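Local coordinates for mandelate racemase/muconate lactonizing enzyme family protein (PDB 3T9P), which probably acts on a carboxylate substrate as an enolase-superfamily member of the mandelate racemase/muconate lactonizing enzyme family, its exact reaction being unassigned, at residues L28-N33 with T63-Q68; Q52-N57 with V281-G286; R153-R158 with S193-D198; F163-W168 with E201-G206. All coordinates share one frame; numbering follows the deposited sequence.

Contact 1 (L28-N33 with T63-Q68). With SO4 (sulfate ion), chain D.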
# COMPACT_ATOMS: atom_id res chain seq x y z
N LEU A 28 -8.46 -19.05 -13.13
CA LEU A 28 -7.54 -17.94 -13.26
C LEU A 28 -6.13 -18.48 -13.28
O LEU A 28 -5.75 -19.13 -12.37
CB LEU A 28 -7.72 -16.90 -12.14
CG LEU A 28 -8.98 -16.02 -12.20
CD1 LEU A 28 -9.32 -15.39 -10.94
CD2 LEU A 28 -9.01 -15.00 -13.30
N GLU A 29 -5.41 -18.18 -14.33
CA GLU A 29 -4.07 -18.61 -14.56
C GLU A 29 -3.09 -17.44 -14.73
O GLU A 29 -3.40 -16.49 -15.36
CB GLU A 29 -4.01 -19.46 -15.82
CG GLU A 29 -4.80 -20.67 -15.83
CD GLU A 29 -5.03 -21.19 -17.23
OE1 GLU A 29 -5.83 -20.61 -17.93
OE2 GLU A 29 -4.41 -22.15 -17.58
N THR A 30 -1.91 -17.56 -14.16
CA THR A 30 -0.84 -16.61 -14.32
C THR A 30 0.43 -17.24 -14.94
O THR A 30 0.77 -18.35 -14.66
CB THR A 30 -0.45 -15.94 -12.97
OG1 THR A 30 -0.01 -16.93 -12.04
CG2 THR A 30 -1.64 -15.09 -12.39
N PHE A 31 1.08 -16.49 -15.78
CA PHE A 31 2.31 -16.86 -16.40
C PHE A 31 3.24 -15.67 -16.16
O PHE A 31 3.00 -14.62 -16.66
CB PHE A 31 2.14 -17.05 -17.92
CG PHE A 31 1.09 -18.05 -18.34
CD1 PHE A 31 -0.23 -17.78 -18.26
CD2 PHE A 31 1.44 -19.22 -18.90
CE1 PHE A 31 -1.15 -18.68 -18.68
CE2 PHE A 31 0.51 -20.10 -19.29
CZ PHE A 31 -0.78 -19.83 -19.16
N CYS A 32 4.31 -15.87 -15.42
CA CYS A 32 5.22 -14.80 -15.05
C CYS A 32 6.71 -15.08 -15.13
O CYS A 32 7.12 -16.18 -15.21
CB CYS A 32 4.89 -14.35 -13.63
SG CYS A 32 4.91 -15.67 -12.40
N ASN A 33 7.45 -14.00 -15.13
CA ASN A 33 8.84 -13.88 -14.82
C ASN A 33 8.94 -12.73 -13.82
O ASN A 33 7.94 -12.26 -13.38
CB ASN A 33 9.79 -13.79 -15.99
CG ASN A 33 9.65 -12.52 -16.81
OD1 ASN A 33 9.21 -11.50 -16.38
ND2 ASN A 33 10.06 -12.64 -18.03
N THR A 63 2.23 -14.42 -6.93
CA THR A 63 2.03 -15.17 -5.72
C THR A 63 0.87 -14.54 -4.92
O THR A 63 0.01 -15.20 -4.45
CB THR A 63 3.28 -15.15 -4.86
OG1 THR A 63 4.36 -15.79 -5.53
CG2 THR A 63 3.01 -15.78 -3.51
N ILE A 64 0.88 -13.22 -4.85
CA ILE A 64 -0.16 -12.46 -4.21
C ILE A 64 -1.52 -12.63 -4.91
O ILE A 64 -2.52 -12.72 -4.27
CB ILE A 64 0.22 -10.98 -4.10
CG1 ILE A 64 1.38 -10.80 -3.15
CG2 ILE A 64 -1.00 -10.14 -3.73
CD1 ILE A 64 1.93 -9.48 -3.04
N PHE A 65 -1.50 -12.68 -6.23
CA PHE A 65 -2.72 -12.82 -7.01
C PHE A 65 -3.39 -14.10 -6.59
O PHE A 65 -4.54 -14.12 -6.29
CB PHE A 65 -2.37 -12.90 -8.50
CG PHE A 65 -3.54 -13.12 -9.39
CD1 PHE A 65 -4.17 -12.06 -9.97
CD2 PHE A 65 -4.01 -14.39 -9.67
CE1 PHE A 65 -5.24 -12.25 -10.77
CE2 PHE A 65 -5.08 -14.59 -10.51
CZ PHE A 65 -5.69 -13.54 -11.04
N HIS A 66 -2.62 -15.15 -6.52
CA HIS A 66 -3.25 -16.46 -6.19
C HIS A 66 -3.58 -16.52 -4.69
O HIS A 66 -4.54 -17.17 -4.30
CB HIS A 66 -2.41 -17.66 -6.58
CG HIS A 66 -2.33 -17.81 -8.08
ND1 HIS A 66 -3.38 -18.28 -8.82
CD2 HIS A 66 -1.39 -17.42 -8.97
CE1 HIS A 66 -3.07 -18.24 -10.11
NE2 HIS A 66 -1.85 -17.77 -10.23
N ARG A 67 -2.82 -15.88 -3.85
CA ARG A 67 -3.14 -15.83 -2.42
C ARG A 67 -4.39 -15.00 -2.02
O ARG A 67 -5.15 -15.38 -1.23
CB ARG A 67 -1.91 -15.38 -1.63
CG ARG A 67 -1.94 -15.55 -0.14
CD ARG A 67 -1.51 -16.90 0.40
NE ARG A 67 -0.25 -17.41 -0.08
CZ ARG A 67 0.90 -17.35 0.55
NH1 ARG A 67 1.02 -16.79 1.74
NH2 ARG A 67 1.97 -17.84 -0.02
N GLN A 68 -4.47 -13.83 -2.62
CA GLN A 68 -5.36 -12.78 -2.22
C GLN A 68 -6.39 -12.20 -3.21
O GLN A 68 -7.28 -11.53 -2.79
CB GLN A 68 -4.58 -11.67 -1.51
CG GLN A 68 -3.78 -12.11 -0.32
CD GLN A 68 -2.87 -11.05 0.23
OE1 GLN A 68 -3.23 -10.33 1.13
NE2 GLN A 68 -1.72 -10.96 -0.29
S SO4 D . 2.34 -20.08 -3.37
O1 SO4 D . 1.86 -21.48 -3.42
O2 SO4 D . 1.93 -19.62 -2.04
O3 SO4 D . 3.80 -20.04 -3.56
O4 SO4 D . 1.72 -19.19 -4.39

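Contact 2 (Q52-N57 with V281-G286). With FMT (formic acid), chain E.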
# COMPACT_ATOMS: atom_id res chain seq x y z
N GLN A 52 -3.01 -8.63 -17.56
CA GLN A 52 -1.67 -8.53 -17.04
C GLN A 52 -1.65 -7.80 -15.70
O GLN A 52 -2.37 -6.85 -15.51
CB GLN A 52 -0.77 -7.79 -18.06
CG GLN A 52 0.70 -7.73 -17.79
CD GLN A 52 1.43 -6.61 -18.54
OE1 GLN A 52 1.67 -6.69 -19.69
NE2 GLN A 52 1.79 -5.61 -17.82
N VAL A 53 -0.84 -8.31 -14.79
CA VAL A 53 -0.54 -7.67 -13.53
C VAL A 53 0.46 -6.53 -13.84
O VAL A 53 0.98 -6.47 -14.90
CB VAL A 53 -0.04 -8.63 -12.42
CG1 VAL A 53 -0.99 -9.83 -12.20
CG2 VAL A 53 1.33 -9.07 -12.68
N SER A 54 0.66 -5.64 -12.90
CA SER A 54 1.61 -4.59 -13.07
C SER A 54 3.01 -5.20 -13.34
O SER A 54 3.34 -6.21 -12.84
CB SER A 54 1.72 -3.73 -11.81
OG SER A 54 2.65 -2.74 -11.97
N THR A 55 3.76 -4.54 -14.18
CA THR A 55 5.14 -4.93 -14.36
C THR A 55 5.96 -4.64 -13.06
O THR A 55 5.54 -3.91 -12.21
CB THR A 55 5.79 -4.18 -15.52
OG1 THR A 55 5.53 -2.79 -15.41
CG2 THR A 55 5.32 -4.71 -16.86
N TYR A 56 7.08 -5.33 -12.96
CA TYR A 56 8.07 -5.21 -11.91
C TYR A 56 7.76 -6.03 -10.66
O TYR A 56 6.74 -5.87 -10.06
CB TYR A 56 8.44 -3.77 -11.60
CG TYR A 56 8.88 -2.96 -12.81
CD1 TYR A 56 10.05 -3.27 -13.49
CD2 TYR A 56 8.11 -1.91 -13.28
CE1 TYR A 56 10.45 -2.55 -14.57
CE2 TYR A 56 8.50 -1.18 -14.37
CZ TYR A 56 9.66 -1.52 -15.03
OH TYR A 56 10.05 -0.83 -16.09
N ASN A 57 8.66 -6.92 -10.30
CA ASN A 57 8.47 -7.83 -9.19
C ASN A 57 7.17 -8.63 -9.44
O ASN A 57 6.44 -8.96 -8.55
CB ASN A 57 8.48 -7.10 -7.85
CG ASN A 57 9.87 -6.64 -7.44
OD1 ASN A 57 10.02 -5.56 -6.94
ND2 ASN A 57 10.85 -7.44 -7.65
N VAL A 281 -2.69 2.66 -15.04
CA VAL A 281 -3.78 1.63 -15.02
C VAL A 281 -3.36 0.42 -14.10
O VAL A 281 -4.16 -0.17 -13.30
CB VAL A 281 -4.14 1.21 -16.48
CG1 VAL A 281 -5.08 -0.06 -16.48
CG2 VAL A 281 -4.82 2.32 -17.12
N MET A 282 -2.12 -0.00 -14.28
CA MET A 282 -1.64 -1.27 -13.66
C MET A 282 -1.32 -1.01 -12.18
O MET A 282 -1.56 -1.89 -11.39
CB MET A 282 -0.30 -1.77 -14.31
CG MET A 282 -0.47 -2.53 -15.57
SD MET A 282 -1.94 -2.30 -16.64
CE MET A 282 -1.86 -3.85 -17.60
N TYR A 283 -0.79 0.16 -11.78
CA TYR A 283 -0.59 0.40 -10.34
C TYR A 283 -1.92 0.66 -9.62
O TYR A 283 -2.02 0.57 -8.37
CB TYR A 283 0.33 1.62 -10.10
CG TYR A 283 1.72 1.48 -10.61
CD1 TYR A 283 2.38 0.26 -10.56
CD2 TYR A 283 2.43 2.62 -11.08
CE1 TYR A 283 3.75 0.13 -11.00
CE2 TYR A 283 3.75 2.54 -11.48
CZ TYR A 283 4.40 1.28 -11.44
OH TYR A 283 5.69 1.21 -11.85
N MET A 284 -2.90 1.10 -10.37
CA MET A 284 -4.21 1.49 -9.77
C MET A 284 -5.07 0.25 -9.41
O MET A 284 -6.02 0.34 -8.60
CB MET A 284 -5.06 2.18 -10.86
CG MET A 284 -4.87 3.70 -10.81
SD MET A 284 -5.13 4.48 -9.19
CE MET A 284 -6.74 3.89 -8.74
N GLY A 285 -4.82 -0.89 -10.08
CA GLY A 285 -5.74 -2.02 -9.88
C GLY A 285 -6.66 -2.28 -11.06
O GLY A 285 -7.60 -3.06 -10.94
N GLY A 286 -6.51 -1.52 -12.17
CA GLY A 286 -7.12 -1.94 -13.46
C GLY A 286 -8.06 -0.83 -13.95
O GLY A 286 -7.99 0.31 -13.48
C FMT E . 7.46 2.92 -14.08
O1 FMT E . 8.74 2.91 -14.01
O2 FMT E . 6.71 3.26 -13.15
O HOH W 1 5.10 -0.06 -14.72

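Contact 3 (R153-R158 with S193-D198)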
# COMPACT_ATOMS: atom_id res chain seq x y z
N ARG A 153 18.60 11.62 -30.11
CA ARG A 153 17.66 10.55 -30.38
C ARG A 153 16.26 11.14 -30.55
O ARG A 153 15.49 10.60 -31.33
CB ARG A 153 17.75 9.41 -29.36
CG ARG A 153 17.25 9.69 -27.98
CD ARG A 153 17.20 8.37 -27.18
NE ARG A 153 16.82 8.64 -25.78
CZ ARG A 153 16.52 7.69 -24.90
NH1 ARG A 153 16.50 6.40 -25.27
NH2 ARG A 153 16.22 8.04 -23.63
N PHE A 154 15.94 12.21 -29.83
CA PHE A 154 14.63 12.86 -29.93
C PHE A 154 14.45 13.45 -31.35
O PHE A 154 13.36 13.29 -31.97
CB PHE A 154 14.51 13.96 -28.90
CG PHE A 154 14.03 13.50 -27.53
CD1 PHE A 154 13.74 12.14 -27.26
CD2 PHE A 154 13.80 14.43 -26.53
CE1 PHE A 154 13.23 11.76 -26.02
CE2 PHE A 154 13.36 14.03 -25.21
CZ PHE A 154 13.07 12.71 -24.96
N CYS A 155 15.49 14.11 -31.88
CA CYS A 155 15.42 14.62 -33.26
C CYS A 155 15.03 13.60 -34.29
O CYS A 155 14.18 13.88 -35.14
CB CYS A 155 16.70 15.40 -33.64
SG CYS A 155 16.66 16.98 -32.84
N ARG A 156 15.65 12.41 -34.19
CA ARG A 156 15.43 11.28 -35.08
C ARG A 156 13.96 10.78 -34.93
O ARG A 156 13.30 10.51 -35.94
CB ARG A 156 16.43 10.13 -34.80
CG ARG A 156 17.87 10.41 -35.32
CD ARG A 156 18.98 9.43 -34.74
NE ARG A 156 18.66 7.99 -34.83
CZ ARG A 156 18.54 7.12 -33.80
NH1 ARG A 156 18.72 7.51 -32.53
NH2 ARG A 156 18.25 5.84 -34.07
N LEU A 157 13.46 10.70 -33.68
CA LEU A 157 12.09 10.22 -33.47
C LEU A 157 11.11 11.24 -34.04
O LEU A 157 10.10 10.85 -34.61
CB LEU A 157 11.81 10.11 -31.95
CG LEU A 157 12.45 8.86 -31.36
CD1 LEU A 157 12.75 9.01 -29.81
CD2 LEU A 157 11.50 7.66 -31.76
N ARG A 158 11.39 12.54 -33.85
CA ARG A 158 10.56 13.61 -34.38
C ARG A 158 10.50 13.51 -35.92
O ARG A 158 9.43 13.52 -36.52
CB ARG A 158 11.15 15.00 -34.00
CG ARG A 158 10.40 16.24 -34.71
CD ARG A 158 11.21 17.54 -34.62
NE ARG A 158 12.46 17.37 -35.38
CZ ARG A 158 13.61 18.00 -35.17
NH1 ARG A 158 13.75 18.92 -34.24
NH2 ARG A 158 14.64 17.66 -35.96
N SER A 193 15.34 21.22 -25.62
CA SER A 193 14.31 22.12 -26.08
C SER A 193 14.73 22.86 -27.39
O SER A 193 13.95 22.88 -28.37
CB SER A 193 14.00 23.15 -25.00
OG SER A 193 13.05 24.09 -25.51
N ARG A 194 15.96 23.42 -27.42
CA ARG A 194 16.41 24.10 -28.66
C ARG A 194 16.61 23.08 -29.75
O ARG A 194 16.27 23.38 -30.86
CB ARG A 194 17.63 25.01 -28.44
CG ARG A 194 17.46 26.15 -27.32
CD ARG A 194 18.80 26.88 -26.97
NE ARG A 194 19.18 27.76 -28.09
CZ ARG A 194 19.95 27.41 -29.13
NH1 ARG A 194 20.53 26.21 -29.19
NH2 ARG A 194 20.20 28.28 -30.11
N ALA A 195 17.10 21.86 -29.49
CA ALA A 195 17.22 20.89 -30.59
C ALA A 195 15.84 20.58 -31.16
O ALA A 195 15.69 20.47 -32.36
CB ALA A 195 17.90 19.57 -30.16
N LEU A 196 14.81 20.44 -30.27
CA LEU A 196 13.50 19.93 -30.75
C LEU A 196 12.84 21.04 -31.57
O LEU A 196 12.15 20.74 -32.57
CB LEU A 196 12.59 19.59 -29.57
CG LEU A 196 12.81 18.25 -28.88
CD1 LEU A 196 11.86 18.15 -27.67
CD2 LEU A 196 12.55 17.09 -29.89
N GLY A 197 13.05 22.29 -31.16
CA GLY A 197 12.59 23.45 -31.99
C GLY A 197 11.10 23.81 -31.79
O GLY A 197 10.46 23.29 -30.86
N ASP A 198 10.57 24.69 -32.65
CA ASP A 198 9.22 25.25 -32.53
C ASP A 198 8.17 24.23 -32.91
O ASP A 198 8.46 23.30 -33.65
CB ASP A 198 9.06 26.38 -33.59
CG ASP A 198 9.91 27.63 -33.27
OD1 ASP A 198 10.44 27.79 -32.12
OD2 ASP A 198 10.00 28.46 -34.22

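Contact 4 (F163-W168 with E201-G206)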
# COMPACT_ATOMS: atom_id res chain seq x y z
N PHE A 163 6.58 12.16 -34.00
CA PHE A 163 6.18 12.62 -32.67
C PHE A 163 6.20 14.16 -32.60
O PHE A 163 7.14 14.75 -33.13
CB PHE A 163 7.11 12.15 -31.53
CG PHE A 163 7.00 10.68 -31.22
CD1 PHE A 163 6.00 10.25 -30.35
CD2 PHE A 163 7.81 9.71 -31.88
CE1 PHE A 163 5.88 8.86 -29.95
CE2 PHE A 163 7.69 8.26 -31.55
CZ PHE A 163 6.69 7.84 -30.63
N THR A 164 5.23 14.81 -31.90
CA THR A 164 5.32 16.24 -31.76
C THR A 164 5.24 16.65 -30.28
O THR A 164 5.04 17.81 -29.94
CB THR A 164 4.23 17.04 -32.57
OG1 THR A 164 2.95 16.52 -32.20
CG2 THR A 164 4.38 16.89 -34.13
N ALA A 165 5.51 15.69 -29.39
CA ALA A 165 5.56 16.00 -27.98
C ALA A 165 6.62 15.02 -27.40
O ALA A 165 6.70 13.87 -27.87
CB ALA A 165 4.18 15.70 -27.30
N PHE A 166 7.38 15.50 -26.42
CA PHE A 166 8.53 14.73 -25.84
C PHE A 166 8.67 15.00 -24.36
O PHE A 166 8.56 16.11 -23.95
CB PHE A 166 9.85 15.23 -26.53
CG PHE A 166 9.92 14.82 -27.97
CD1 PHE A 166 9.28 15.61 -28.93
CD2 PHE A 166 10.63 13.65 -28.37
CE1 PHE A 166 9.35 15.23 -30.30
CE2 PHE A 166 10.68 13.22 -29.75
CZ PHE A 166 9.99 14.02 -30.71
N LYS A 167 8.98 13.96 -23.57
CA LYS A 167 9.23 14.13 -22.15
C LYS A 167 10.61 13.53 -21.83
O LYS A 167 10.92 12.45 -22.29
CB LYS A 167 8.20 13.32 -21.34
CG LYS A 167 8.42 13.60 -19.78
CD LYS A 167 7.16 13.05 -19.03
CE LYS A 167 7.36 11.60 -18.61
NZ LYS A 167 6.11 11.20 -17.87
N TRP A 168 11.38 14.28 -21.06
CA TRP A 168 12.65 13.83 -20.50
C TRP A 168 12.76 14.15 -19.00
O TRP A 168 11.77 14.57 -18.35
CB TRP A 168 13.80 14.48 -21.35
CG TRP A 168 13.98 15.94 -21.39
CD1 TRP A 168 14.96 16.66 -20.73
CD2 TRP A 168 13.17 16.93 -22.11
NE1 TRP A 168 14.87 18.00 -21.09
CE2 TRP A 168 13.79 18.17 -21.93
CE3 TRP A 168 12.08 16.84 -23.01
CZ2 TRP A 168 13.27 19.35 -22.48
CZ3 TRP A 168 11.58 17.98 -23.60
CH2 TRP A 168 12.25 19.25 -23.39
N GLU A 201 5.52 20.19 -28.29
CA GLU A 201 5.17 20.32 -26.88
C GLU A 201 6.29 19.56 -26.11
O GLU A 201 6.80 18.54 -26.61
CB GLU A 201 3.78 19.70 -26.61
CG GLU A 201 2.72 20.81 -26.99
CD GLU A 201 1.33 20.31 -27.21
OE1 GLU A 201 1.17 19.19 -27.71
OE2 GLU A 201 0.38 21.05 -26.92
N LYS A 202 6.59 20.07 -24.91
CA LYS A 202 7.71 19.54 -24.10
C LYS A 202 7.26 19.29 -22.69
O LYS A 202 6.51 20.09 -22.13
CB LYS A 202 8.85 20.58 -24.16
CG LYS A 202 9.37 20.64 -25.69
CD LYS A 202 10.29 21.88 -25.75
CE LYS A 202 10.18 22.67 -27.01
NZ LYS A 202 9.61 24.00 -26.51
N LEU A 203 7.75 18.18 -22.12
CA LEU A 203 7.31 17.76 -20.81
C LEU A 203 8.60 17.37 -20.12
O LEU A 203 9.55 16.87 -20.76
CB LEU A 203 6.45 16.48 -20.94
CG LEU A 203 5.11 16.54 -21.67
CD1 LEU A 203 5.27 16.46 -23.21
CD2 LEU A 203 4.15 15.40 -21.24
N VAL A 204 8.67 17.55 -18.83
CA VAL A 204 9.74 16.93 -18.02
C VAL A 204 9.20 16.33 -16.72
O VAL A 204 8.14 16.69 -16.31
CB VAL A 204 10.95 17.80 -17.75
CG1 VAL A 204 11.55 18.32 -19.00
CG2 VAL A 204 10.63 18.82 -16.79
N ASP A 205 9.94 15.39 -16.15
CA ASP A 205 9.58 14.75 -14.92
C ASP A 205 10.73 14.87 -13.95
O ASP A 205 11.85 14.55 -14.27
CB ASP A 205 9.16 13.29 -15.19
CG ASP A 205 8.51 12.60 -14.02
OD1 ASP A 205 8.58 13.01 -12.88
OD2 ASP A 205 7.93 11.59 -14.32
N GLY A 206 10.40 15.34 -12.79
CA GLY A 206 11.33 15.45 -11.72
C GLY A 206 11.38 14.24 -10.80
O GLY A 206 12.13 14.20 -9.91

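Contact 1 (L28-N33 with T63-Q68)
Thr30 meets two aromatic side chains of the helix at once, offering its hydroxyl to His66 and its methyl to Phe65. Its OG1 lies 2.7 Å from His66 NE2, at the edge of the imidazole and near the ring plane, in a hydrogen bond that either partner could donate. The torsion that sets OG1 between the backbone N and the carbonyl carbon (chi1 61°) leaves CG2 to cover the phenyl ring of Phe65: the methyl sits over the face, 4.1 Å from the centroid of that ring, a CH-pi contact. Threonine suits the place because one branch is polar and the other apolar. Leu28 adds its CB at the edge of Phe65, 3.9 Å from CE2 of that ring, and its carbonyl O lies 3.6 Å from His66 CE1. His66 is gripped at both nitrogens, since ND1 bonds to Ser386 OG, and Phe65 CD2 lies over its ring centre, so the buried imidazole has little freedom to turn. At the next residue the helix turns to its looser, partly exposed side. Arg67 bends away from the strand, and its NH2 gives a hydrogen bond of 2.7 Å to O2 of a sulfate, probably from the crystallisation liquor; the same nitrogen makes a salt bridge to Asp59 of the second subunit. Strand and helix run nearly antiparallel, and the axes of these short segments approach to 9.5 Å. A helix laid on one face of an antiparallel sheet in this way is typical of the alpha+beta N-terminal capping domain of the enolase superfamily.

Contact 2 (Q52-N57 with V281-G286)
Met282 and Tyr283, in the short, weakly bonded helix around 281-284 of the C-terminal barrel domain, receive the loop that leaves strand 48-52 of the N-terminal capping domain, a domain interface characteristic of the enolase superfamily. Val281 turns to helices 287-299 and 313-322. Met282 then packs its CB 3.6 Å from Ser54 CA. Its chain folds at chi2 (25°), and CE finishes 3.7 Å from Gln52 O, the two side chains crossing at about a right angle; a flexible thioether suits so irregular a loop surface. The Gln52 amide is held by Leu313 N at OE1, and by Ser312 OG and Val53 O at NE2. Tyr283 comes next, its ring passing Ser54 with CE1 3.2 Å from OG of that serine. Its hydroxyl gives a 2.6 Å hydrogen bond to O2 of a formic acid molecule, probably from the crystallisation liquor, which Lys94 of the second subunit also holds, and accepts a longer one, 3.2 Å, from a water. A phenylalanine here would probably leave that water without its link to the barrel domain and the formic acid without one of its partners. Gly285 ends the helix at positive phi (107°), where a side chain would jam against the preceding carbonyl. Across the interface, the water reaches Thr55 OG1 at 2.8 Å.

Contact 3 (R153-R158 with S193-D198)
Arg158 reaches from one helix to the last carbonyls of the next, those of Ala195 and Leu196. Its CB rests on the Phe166 ring of the underlying strand, 3.6 Å from CZ. The chain leaves the helix with CG anti to the backbone N (chi1 172°) and stays extended to CD, which passes 3.9 Å from Leu196 O. A bend at chi3 (65°) then carries the guanidinium back over its own helix, where one face lies above Cys155 CA. CZ itself is 4.0 Å from Leu196 O, and across this contact the bonding falls to NH1, which gives a hydrogen bond of 2.9 Å to Leu196 O and a weak one of 3.1 Å to Ala195 O. Both oxygens lie near the guanidinium plane, although the donor stands 47° out of the carbonyl plane of Leu196. A helix loses its own donors at its C-terminal end, and Gly197 leaves the helix there with positive phi, so a long cation suits the place; its charge would probably be welcomed by the negative end of the helix dipole. Beneath the arginine, Leu196 CD2 packs 3.8 Å from Phe154 CB, while Cys155 SG meets Ala195 CB at 3.9 Å, where small residues let the helices come close. Neighbouring helices side by side on the outside of a ring of parallel strands are typical of the modified TIM barrel of enolase-superfamily enzymes.

Contact 4 (F163-W168 with E201-G206)
Trp168 spreads its indole along the neighbouring strand: Val204 CG1 sits over the face, 3.8 Å from the centroid of the five-membered ring in a CH-pi contact, and Leu203 O lies above the same flat group, offset toward its rim. Lys202 CG lies at the edge in the ring plane, and CB of the same lysine is 3.7 Å from Trp168 CH2. The torsion that places CG between backbone N and carbonyl carbon (chi1 63°) lays the ring back alongside Lys202. An alanine here would probably open a gap over Val204 and leave the aliphatic stem of Lys202 without its aromatic neighbour. Phe166, on the same sheet face, has Glu201 O at its ring edge. Five backbone hydrogen bonds lace the strands together, from Glu201 N to Thr164 O (2.9 Å) as far as Asp205 N to Trp168 O (3.0 Å), with donors and acceptors alternating between the strands, as in parallel pairing. With helix 184-196 between them, the strands form a beta-alpha-beta crossover unit of the modified TIM barrel, and Trp168 and Phe166 face that helix. The opposite face, toward the barrel interior, carries Ala165, Lys167, Glu201 and Leu203. Lys167 lays its CB 3.6 Å from Leu203 CB and then bends at chi3, NZ forming a salt bridge with Glu231 and a hydrogen bond with Tyr137, a polar cluster consistent with the active-site region of this superfamily. Asp205 OD2 stays 4.0 Å from Lys167 NZ, beyond a salt bridge, and pairs instead with Arg169, while OD1 accepts from Asn207 N.

How the contacts relate
Contacts 1, 2 and 4 are buried, whereas contact 3 is only partly so. Contact 1 lies within the capping domain, contact 2 joins that domain to the barrel, and contacts 3 and 4 belong to the barrel alone, on the other side of the chain's centre from contact 1, their centres about 35 Å or more from its own. Only contacts 1 and 2 touch the second subunit. Contacts 3 and 4 touch each other, sharing one barrel wall: Phe154 CZ lies 3.4 Å from Lys167 O. Chemistry follows place: backbone pairing between strands, arginine-to-carbonyl hydrogen bonds between outer helices, a threonine-histidine bond beneath a sheet, and packing with a water bridge where domains meet.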